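Local coordinates for beta-N-acetylhexosaminidase (Beutenbergia cavernae, PDB 5BU9), which probably catalyses the hydrolysis of terminal non-reducing N-acetyl-D-hexosamine residues in N-acetyl-beta-D-hexosaminides, at residues A[37-42]-A[73-79]; A[264-270]-A[293-299]. One frame throughout, in Å; residues are numbered along the deposited sequence.

Interaction 1 of 2, residues A[37-42]-A[73-79]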
loop_
_atom_site.group_PDB
_atom_site.type_symbol
_atom_site.label_atom_id
_atom_site.label_comp_id
_atom_site.label_asym_id
_atom_site.label_seq_id
_atom_site.Cartn_x
_atom_site.Cartn_y
_atom_site.Cartn_z
ATOM N N VAL A 37 9.229 -2.504 -14.227
ATOM C CA VAL A 37 8.423 -2.142 -13.054
ATOM C C VAL A 37 7.522 -0.938 -13.369
ATOM O O VAL A 37 7.947 0.061 -13.982
ATOM C CB VAL A 37 9.313 -1.869 -11.845
ATOM C CG1 VAL A 37 8.493 -1.323 -10.679
ATOM C CG2 VAL A 37 10.007 -3.167 -11.450
ATOM N N GLY A 38 6.261 -1.050 -12.979
ATOM C CA GLY A 38 5.241 -0.140 -13.472
ATOM C C GLY A 38 4.713 0.861 -12.461
ATOM O O GLY A 38 3.862 1.697 -12.794
ATOM N N ASN A 39 5.241 0.807 -11.235
ATOM C CA ASN A 39 4.778 1.683 -10.179
ATOM C C ASN A 39 5.944 2.056 -9.283
ATOM O O ASN A 39 6.863 1.267 -9.124
ATOM C CB ASN A 39 3.683 1.018 -9.348
ATOM C CG ASN A 39 2.616 0.364 -10.201
ATOM O OD1 ASN A 39 1.792 1.038 -10.805
ATOM N ND2 ASN A 39 2.632 -0.969 -10.255
ATOM N N VAL A 40 5.892 3.253 -8.691
ATOM C CA VAL A 40 6.938 3.703 -7.796
ATOM C C VAL A 40 6.378 4.254 -6.492
ATOM O O VAL A 40 5.200 4.587 -6.372
ATOM C CB VAL A 40 7.842 4.741 -8.474
ATOM C CG1 VAL A 40 8.555 4.121 -9.654
ATOM C CG2 VAL A 40 7.028 5.912 -8.935
ATOM N N PHE A 41 7.260 4.335 -5.515
ATOM C CA PHE A 41 6.907 4.766 -4.192
ATOM C C PHE A 41 8.010 5.698 -3.698
ATOM O O PHE A 41 9.176 5.339 -3.734
ATOM C CB PHE A 41 6.754 3.563 -3.255
ATOM C CG PHE A 41 6.635 3.940 -1.823
ATOM C CD1 PHE A 41 5.407 4.304 -1.290
ATOM C CD2 PHE A 41 7.756 3.971 -1.000
ATOM C CE1 PHE A 41 5.300 4.677 0.059
ATOM C CE2 PHE A 41 7.657 4.328 0.340
ATOM C CZ PHE A 41 6.416 4.691 0.865
ATOM N N LEU A 42 7.657 6.882 -3.227
ATOM C CA LEU A 42 8.667 7.804 -2.666
ATOM C C LEU A 42 8.833 7.590 -1.164
ATOM O O LEU A 42 7.870 7.775 -0.406
ATOM C CB LEU A 42 8.279 9.259 -2.962
ATOM C CG LEU A 42 8.729 9.775 -4.330
ATOM C CD1 LEU A 42 8.022 9.118 -5.456
ATOM C CD2 LEU A 42 8.548 11.287 -4.406
ATOM N N PRO A 73 1.156 4.391 -17.648
ATOM C CA PRO A 73 1.725 5.360 -16.698
ATOM C C PRO A 73 1.964 4.746 -15.317
ATOM O O PRO A 73 1.387 3.725 -14.983
ATOM C CB PRO A 73 0.678 6.487 -16.654
ATOM C CG PRO A 73 -0.587 5.894 -17.249
ATOM C CD PRO A 73 -0.139 4.825 -18.207
ATOM N N LEU A 74 2.855 5.359 -14.548
ATOM C CA LEU A 74 3.152 4.928 -13.191
ATOM C C LEU A 74 2.025 5.285 -12.233
ATOM O O LEU A 74 1.437 6.358 -12.328
ATOM C CB LEU A 74 4.449 5.584 -12.697
ATOM C CG LEU A 74 5.720 5.424 -13.541
ATOM C CD1 LEU A 74 6.914 6.200 -12.944
ATOM C CD2 LEU A 74 6.024 3.921 -13.691
ATOM N N LEU A 75 1.720 4.369 -11.323
ATOM C CA LEU A 75 1.175 4.743 -10.035
ATOM C C LEU A 75 2.372 5.334 -9.253
ATOM O O LEU A 75 3.459 4.725 -9.165
ATOM C CB LEU A 75 0.539 3.545 -9.313
ATOM C CG LEU A 75 -0.834 3.156 -9.862
ATOM C CD1 LEU A 75 -1.262 1.792 -9.354
ATOM C CD2 LEU A 75 -1.896 4.201 -9.502
ATOM N N VAL A 76 2.197 6.553 -8.753
ATOM C CA VAL A 76 3.235 7.224 -7.985
ATOM C C VAL A 76 2.685 7.426 -6.579
ATOM O O VAL A 76 1.784 8.243 -6.358
ATOM C CB VAL A 76 3.643 8.574 -8.610
ATOM C CG1 VAL A 76 4.822 9.116 -7.879
ATOM C CG2 VAL A 76 3.927 8.435 -10.090
ATOM N N ALA A 77 3.212 6.659 -5.644
ATOM C CA ALA A 77 2.671 6.605 -4.305
ATOM C C ALA A 77 3.636 7.186 -3.326
ATOM O O ALA A 77 4.843 7.205 -3.586
ATOM C CB ALA A 77 2.375 5.140 -3.915
ATOM N N THR A 78 3.126 7.628 -2.180
ATOM C CA THR A 78 3.997 7.861 -1.027
ATOM C C THR A 78 3.178 7.590 0.240
ATOM O O THR A 78 1.988 7.278 0.165
ATOM C CB THR A 78 4.620 9.295 -1.008
ATOM O OG1 THR A 78 5.568 9.379 0.053
ATOM C CG2 THR A 78 3.571 10.347 -0.774
ATOM N N ASP A 79 3.833 7.668 1.388
ATOM C CA ASP A 79 3.178 7.548 2.696
ATOM C C ASP A 79 2.818 8.904 3.267
ATOM O O ASP A 79 3.643 9.484 4.006
ATOM C CB ASP A 79 4.093 6.853 3.722
ATOM C CG ASP A 79 4.016 5.328 3.671
ATOM O OD1 ASP A 79 3.196 4.757 2.904
ATOM O OD2 ASP A 79 4.791 4.698 4.423
#
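Val40 is held by two backbone bonds: its N donates to Leu75 O (2.9 Å), and its O receives Ala77 N (3.0 Å). Leu42 N continues the pattern to Ala77 O at 2.9 Å, so strands 39-42 and 75-78 run parallel, 22° apart in direction. At Leu42 a side chain joins the pattern: Thr78 OG1, anti to the backbone N (chi1 -173°), donates to Leu42 O at 2.8 Å. These are adjacent strands of the TIM barrel, joined by a beta-alpha-beta crossover through helices 50-61 and 66-69. The first of these and helix 26-35 cover the face formed by Val40, Leu42 and Val76, where Val76 CG1 lies 4.0 Å from both Val40 CG2 and Leu42 CD1. On the face of Phe41 and Ala77, the aromatic ring turns its edge to the carboxylate of Asp79, with CZ 3.7 Å from Asp79 CG and the two planes 73° apart; Asp79 OD1 is hydrogen-bonded to a glycerol, probably from the crystallisation liquor. Among the remaining polar groups, Asn39 OD1 accepts a weak bond from Leu75 N (3.4 Å). Its stronger partner is Lys337, whose NZ also reaches Gly38 O and Pro73 O, while Asn39 ND2 donates to Phe15 O.

Interaction 2 of 2, residues A[264-270]-A[293-299]; sequences VVVTDDV and TDIVLVS
Leu297 pushes its side chain against the backbone of residues 267-269: CB lies 3.4 Å from Thr267 O and CD2 3.5 Å from Asp269 N. Its own backbone is gripped at both polar atoms: Leu297 N donates to Thr267 OG1 (2.9 Å) and Leu297 O receives Val270 N (3.1 Å). Thr267 OG1 sits between its backbone N and carbonyl carbon (chi1 64°), from where it also donates to Asp268 O at 2.8 Å, from above the carbonyl plane. Thr267 CG2 meets Thr293 CG2, while Thr267 N donates to Ile295 O and Val265 O accepts from Ile295 N and Asp294 N. With a valine in its place, the Leu297 amide would probably be left without its acceptor and Asp268 O without this donor, freeing the backbone at 268-269 to shift. Asp269 OD1 receives Ser299 N (3.0 Å) and, weakly, Ser299 OG; its stronger partner is Ser271 OG, and OD2 accepts from Ala272 N. Asp294 OD2 accepts Val265 N (2.8 Å) and forms a salt bridge with Arg256. The two TIM-barrel strands, 35° apart and joined by one backbone bridge between Val266 and Ile295, lie between strands 227-230 and 15-20, with helices 305-318 and 320-336 packed outside.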
loop_
_atom_site.group_PDB
_atom_site.type_symbol
_atom_site.label_atom_id
_atom_site.label_comp_id
_atom_site.label_asym_id
_atom_site.label_seq_id
_atom_site.Cartn_x
_atom_site.Cartn_y
_atom_site.Cartn_z
ATOM N N VAL A 264 -7.488 -3.348 -6.220
ATOM C CA VAL A 264 -6.098 -3.744 -6.210
ATOM C C VAL A 264 -5.601 -3.998 -4.788
ATOM O O VAL A 264 -5.771 -3.146 -3.896
ATOM C CB VAL A 264 -5.262 -2.673 -6.913
ATOM C CG1 VAL A 264 -3.799 -2.880 -6.635
ATOM C CG2 VAL A 264 -5.573 -2.664 -8.421
ATOM N N VAL A 265 -5.026 -5.183 -4.570
ATOM C CA VAL A 265 -4.457 -5.566 -3.285
ATOM C C VAL A 265 -2.947 -5.294 -3.300
ATOM O O VAL A 265 -2.231 -5.802 -4.163
ATOM C CB VAL A 265 -4.713 -7.047 -2.953
ATOM C CG1 VAL A 265 -3.930 -7.442 -1.699
ATOM C CG2 VAL A 265 -6.195 -7.312 -2.781
ATOM N N VAL A 266 -2.477 -4.504 -2.341
ATOM C CA VAL A 266 -1.066 -4.116 -2.222
ATOM C C VAL A 266 -0.494 -4.762 -0.979
ATOM O O VAL A 266 -1.158 -4.757 0.058
ATOM C CB VAL A 266 -0.931 -2.585 -2.160
ATOM C CG1 VAL A 266 0.544 -2.125 -2.216
ATOM C CG2 VAL A 266 -1.725 -1.993 -3.289
ATOM N N THR A 267 0.697 -5.357 -1.065
ATOM C CA THR A 267 1.354 -5.840 0.154
ATOM C C THR A 267 1.871 -4.663 0.960
ATOM O O THR A 267 2.133 -3.575 0.422
ATOM C CB THR A 267 2.573 -6.776 -0.095
ATOM O OG1 THR A 267 3.604 -6.040 -0.769
ATOM C CG2 THR A 267 2.190 -8.007 -0.901
ATOM N N ASP A 268 2.032 -4.887 2.259
ATOM C CA ASP A 268 2.919 -4.051 3.055
ATOM C C ASP A 268 4.347 -4.231 2.442
ATOM O O ASP A 268 4.595 -5.161 1.657
ATOM C CB ASP A 268 2.837 -4.467 4.529
ATOM C CG ASP A 268 3.501 -3.465 5.483
ATOM O OD1 ASP A 268 4.126 -2.479 5.032
ATOM O OD2 ASP A 268 3.421 -3.700 6.706
ATOM N N ASP A 269 5.272 -3.336 2.731
ATOM C CA ASP A 269 6.625 -3.521 2.221
ATOM C C ASP A 269 7.173 -4.900 2.563
ATOM O O ASP A 269 7.190 -5.246 3.729
ATOM C CB ASP A 269 7.594 -2.492 2.804
ATOM C CG ASP A 269 9.027 -2.886 2.531
ATOM O OD1 ASP A 269 9.409 -2.813 1.338
ATOM O OD2 ASP A 269 9.721 -3.361 3.471
ATOM N N VAL A 270 7.627 -5.689 1.588
ATOM C CA VAL A 270 8.197 -7.001 1.915
ATOM C C VAL A 270 9.711 -7.020 1.706
ATOM O O VAL A 270 10.352 -8.064 1.851
ATOM C CB VAL A 270 7.536 -8.115 1.092
ATOM C CG1 VAL A 270 6.070 -8.266 1.514
ATOM C CG2 VAL A 270 7.676 -7.829 -0.437
ATOM N N THR A 293 -2.551 -11.119 -4.278
ATOM C CA THR A 293 -1.954 -9.791 -4.338
ATOM C C THR A 293 -1.792 -9.266 -5.768
ATOM O O THR A 293 -1.347 -10.003 -6.655
ATOM C CB THR A 293 -0.566 -9.806 -3.715
ATOM O OG1 THR A 293 -0.682 -10.130 -2.332
ATOM C CG2 THR A 293 0.120 -8.460 -3.876
ATOM N N ASP A 294 -2.099 -7.995 -5.993
ATOM C CA ASP A 294 -1.836 -7.364 -7.310
ATOM C C ASP A 294 -0.581 -6.494 -7.356
ATOM O O ASP A 294 0.068 -6.356 -8.397
ATOM C CB ASP A 294 -3.050 -6.540 -7.722
ATOM C CG ASP A 294 -4.363 -7.319 -7.529
ATOM O OD1 ASP A 294 -4.493 -8.463 -8.050
ATOM O OD2 ASP A 294 -5.244 -6.812 -6.811
ATOM N N ILE A 295 -0.201 -5.907 -6.233
ATOM C CA ILE A 295 1.036 -5.123 -6.251
ATOM C C ILE A 295 1.927 -5.471 -5.048
ATOM O O ILE A 295 1.508 -5.364 -3.893
ATOM C CB ILE A 295 0.740 -3.594 -6.306
ATOM C CG1 ILE A 295 0.028 -3.209 -7.612
ATOM C CG2 ILE A 295 2.045 -2.782 -6.091
ATOM C CD1 ILE A 295 -0.379 -1.689 -7.695
ATOM N N VAL A 296 3.145 -5.915 -5.340
ATOM C CA VAL A 296 4.126 -6.242 -4.325
ATOM C C VAL A 296 4.958 -4.994 -4.059
ATOM O O VAL A 296 5.639 -4.469 -4.963
ATOM C CB VAL A 296 4.997 -7.416 -4.775
ATOM C CG1 VAL A 296 6.043 -7.766 -3.707
ATOM C CG2 VAL A 296 4.104 -8.645 -5.114
ATOM N N LEU A 297 4.887 -4.491 -2.833
ATOM C CA LEU A 297 5.576 -3.263 -2.479
ATOM C C LEU A 297 7.029 -3.583 -2.125
ATOM O O LEU A 297 7.283 -4.381 -1.230
ATOM C CB LEU A 297 4.858 -2.574 -1.323
ATOM C CG LEU A 297 5.480 -1.260 -0.834
ATOM C CD1 LEU A 297 5.509 -0.236 -1.944
ATOM C CD2 LEU A 297 4.744 -0.736 0.395
ATOM N N VAL A 298 7.981 -3.001 -2.852
ATOM C CA VAL A 298 9.421 -3.200 -2.579
ATOM C C VAL A 298 10.051 -1.818 -2.343
ATOM O O VAL A 298 10.712 -1.278 -3.213
ATOM C CB VAL A 298 10.101 -3.963 -3.742
ATOM C CG1 VAL A 298 11.497 -4.400 -3.372
ATOM C CG2 VAL A 298 9.270 -5.187 -4.120
ATOM N N SER A 299 9.816 -1.237 -1.164
ATOM C CA SER A 299 10.118 0.175 -0.913
ATOM C C SER A 299 11.438 0.404 -0.181
ATOM O O SER A 299 12.333 1.062 -0.711
ATOM C CB SER A 299 8.980 0.812 -0.115
ATOM O OG SER A 299 8.611 -0.010 0.997
#

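From the N terminus, the chain passes through strand 15-20 and helix 26-35 before interaction 1 pairs residues 37-42 with 73-79, closing a loop of 30 residues that carries helices 50-61 and 66-69. The strands 128-129, 180-186 and 227-230 then follow around the barrel, and interaction 2 joins 264-270 to 293-299 across 22 residues that include helix 281-291. The two loops are in series, neither nesting nor crossing. Strand 15-20 bridges them, pairing with both 39-43 and 296-298, so the first and last strands meet and the barrel shuts. Inside it the contacts touch directly: Phe41 CD2 packs 3.5 Å from Ser299 CB, and Leu75 CD1 4.0 Å from Ile295 CD1.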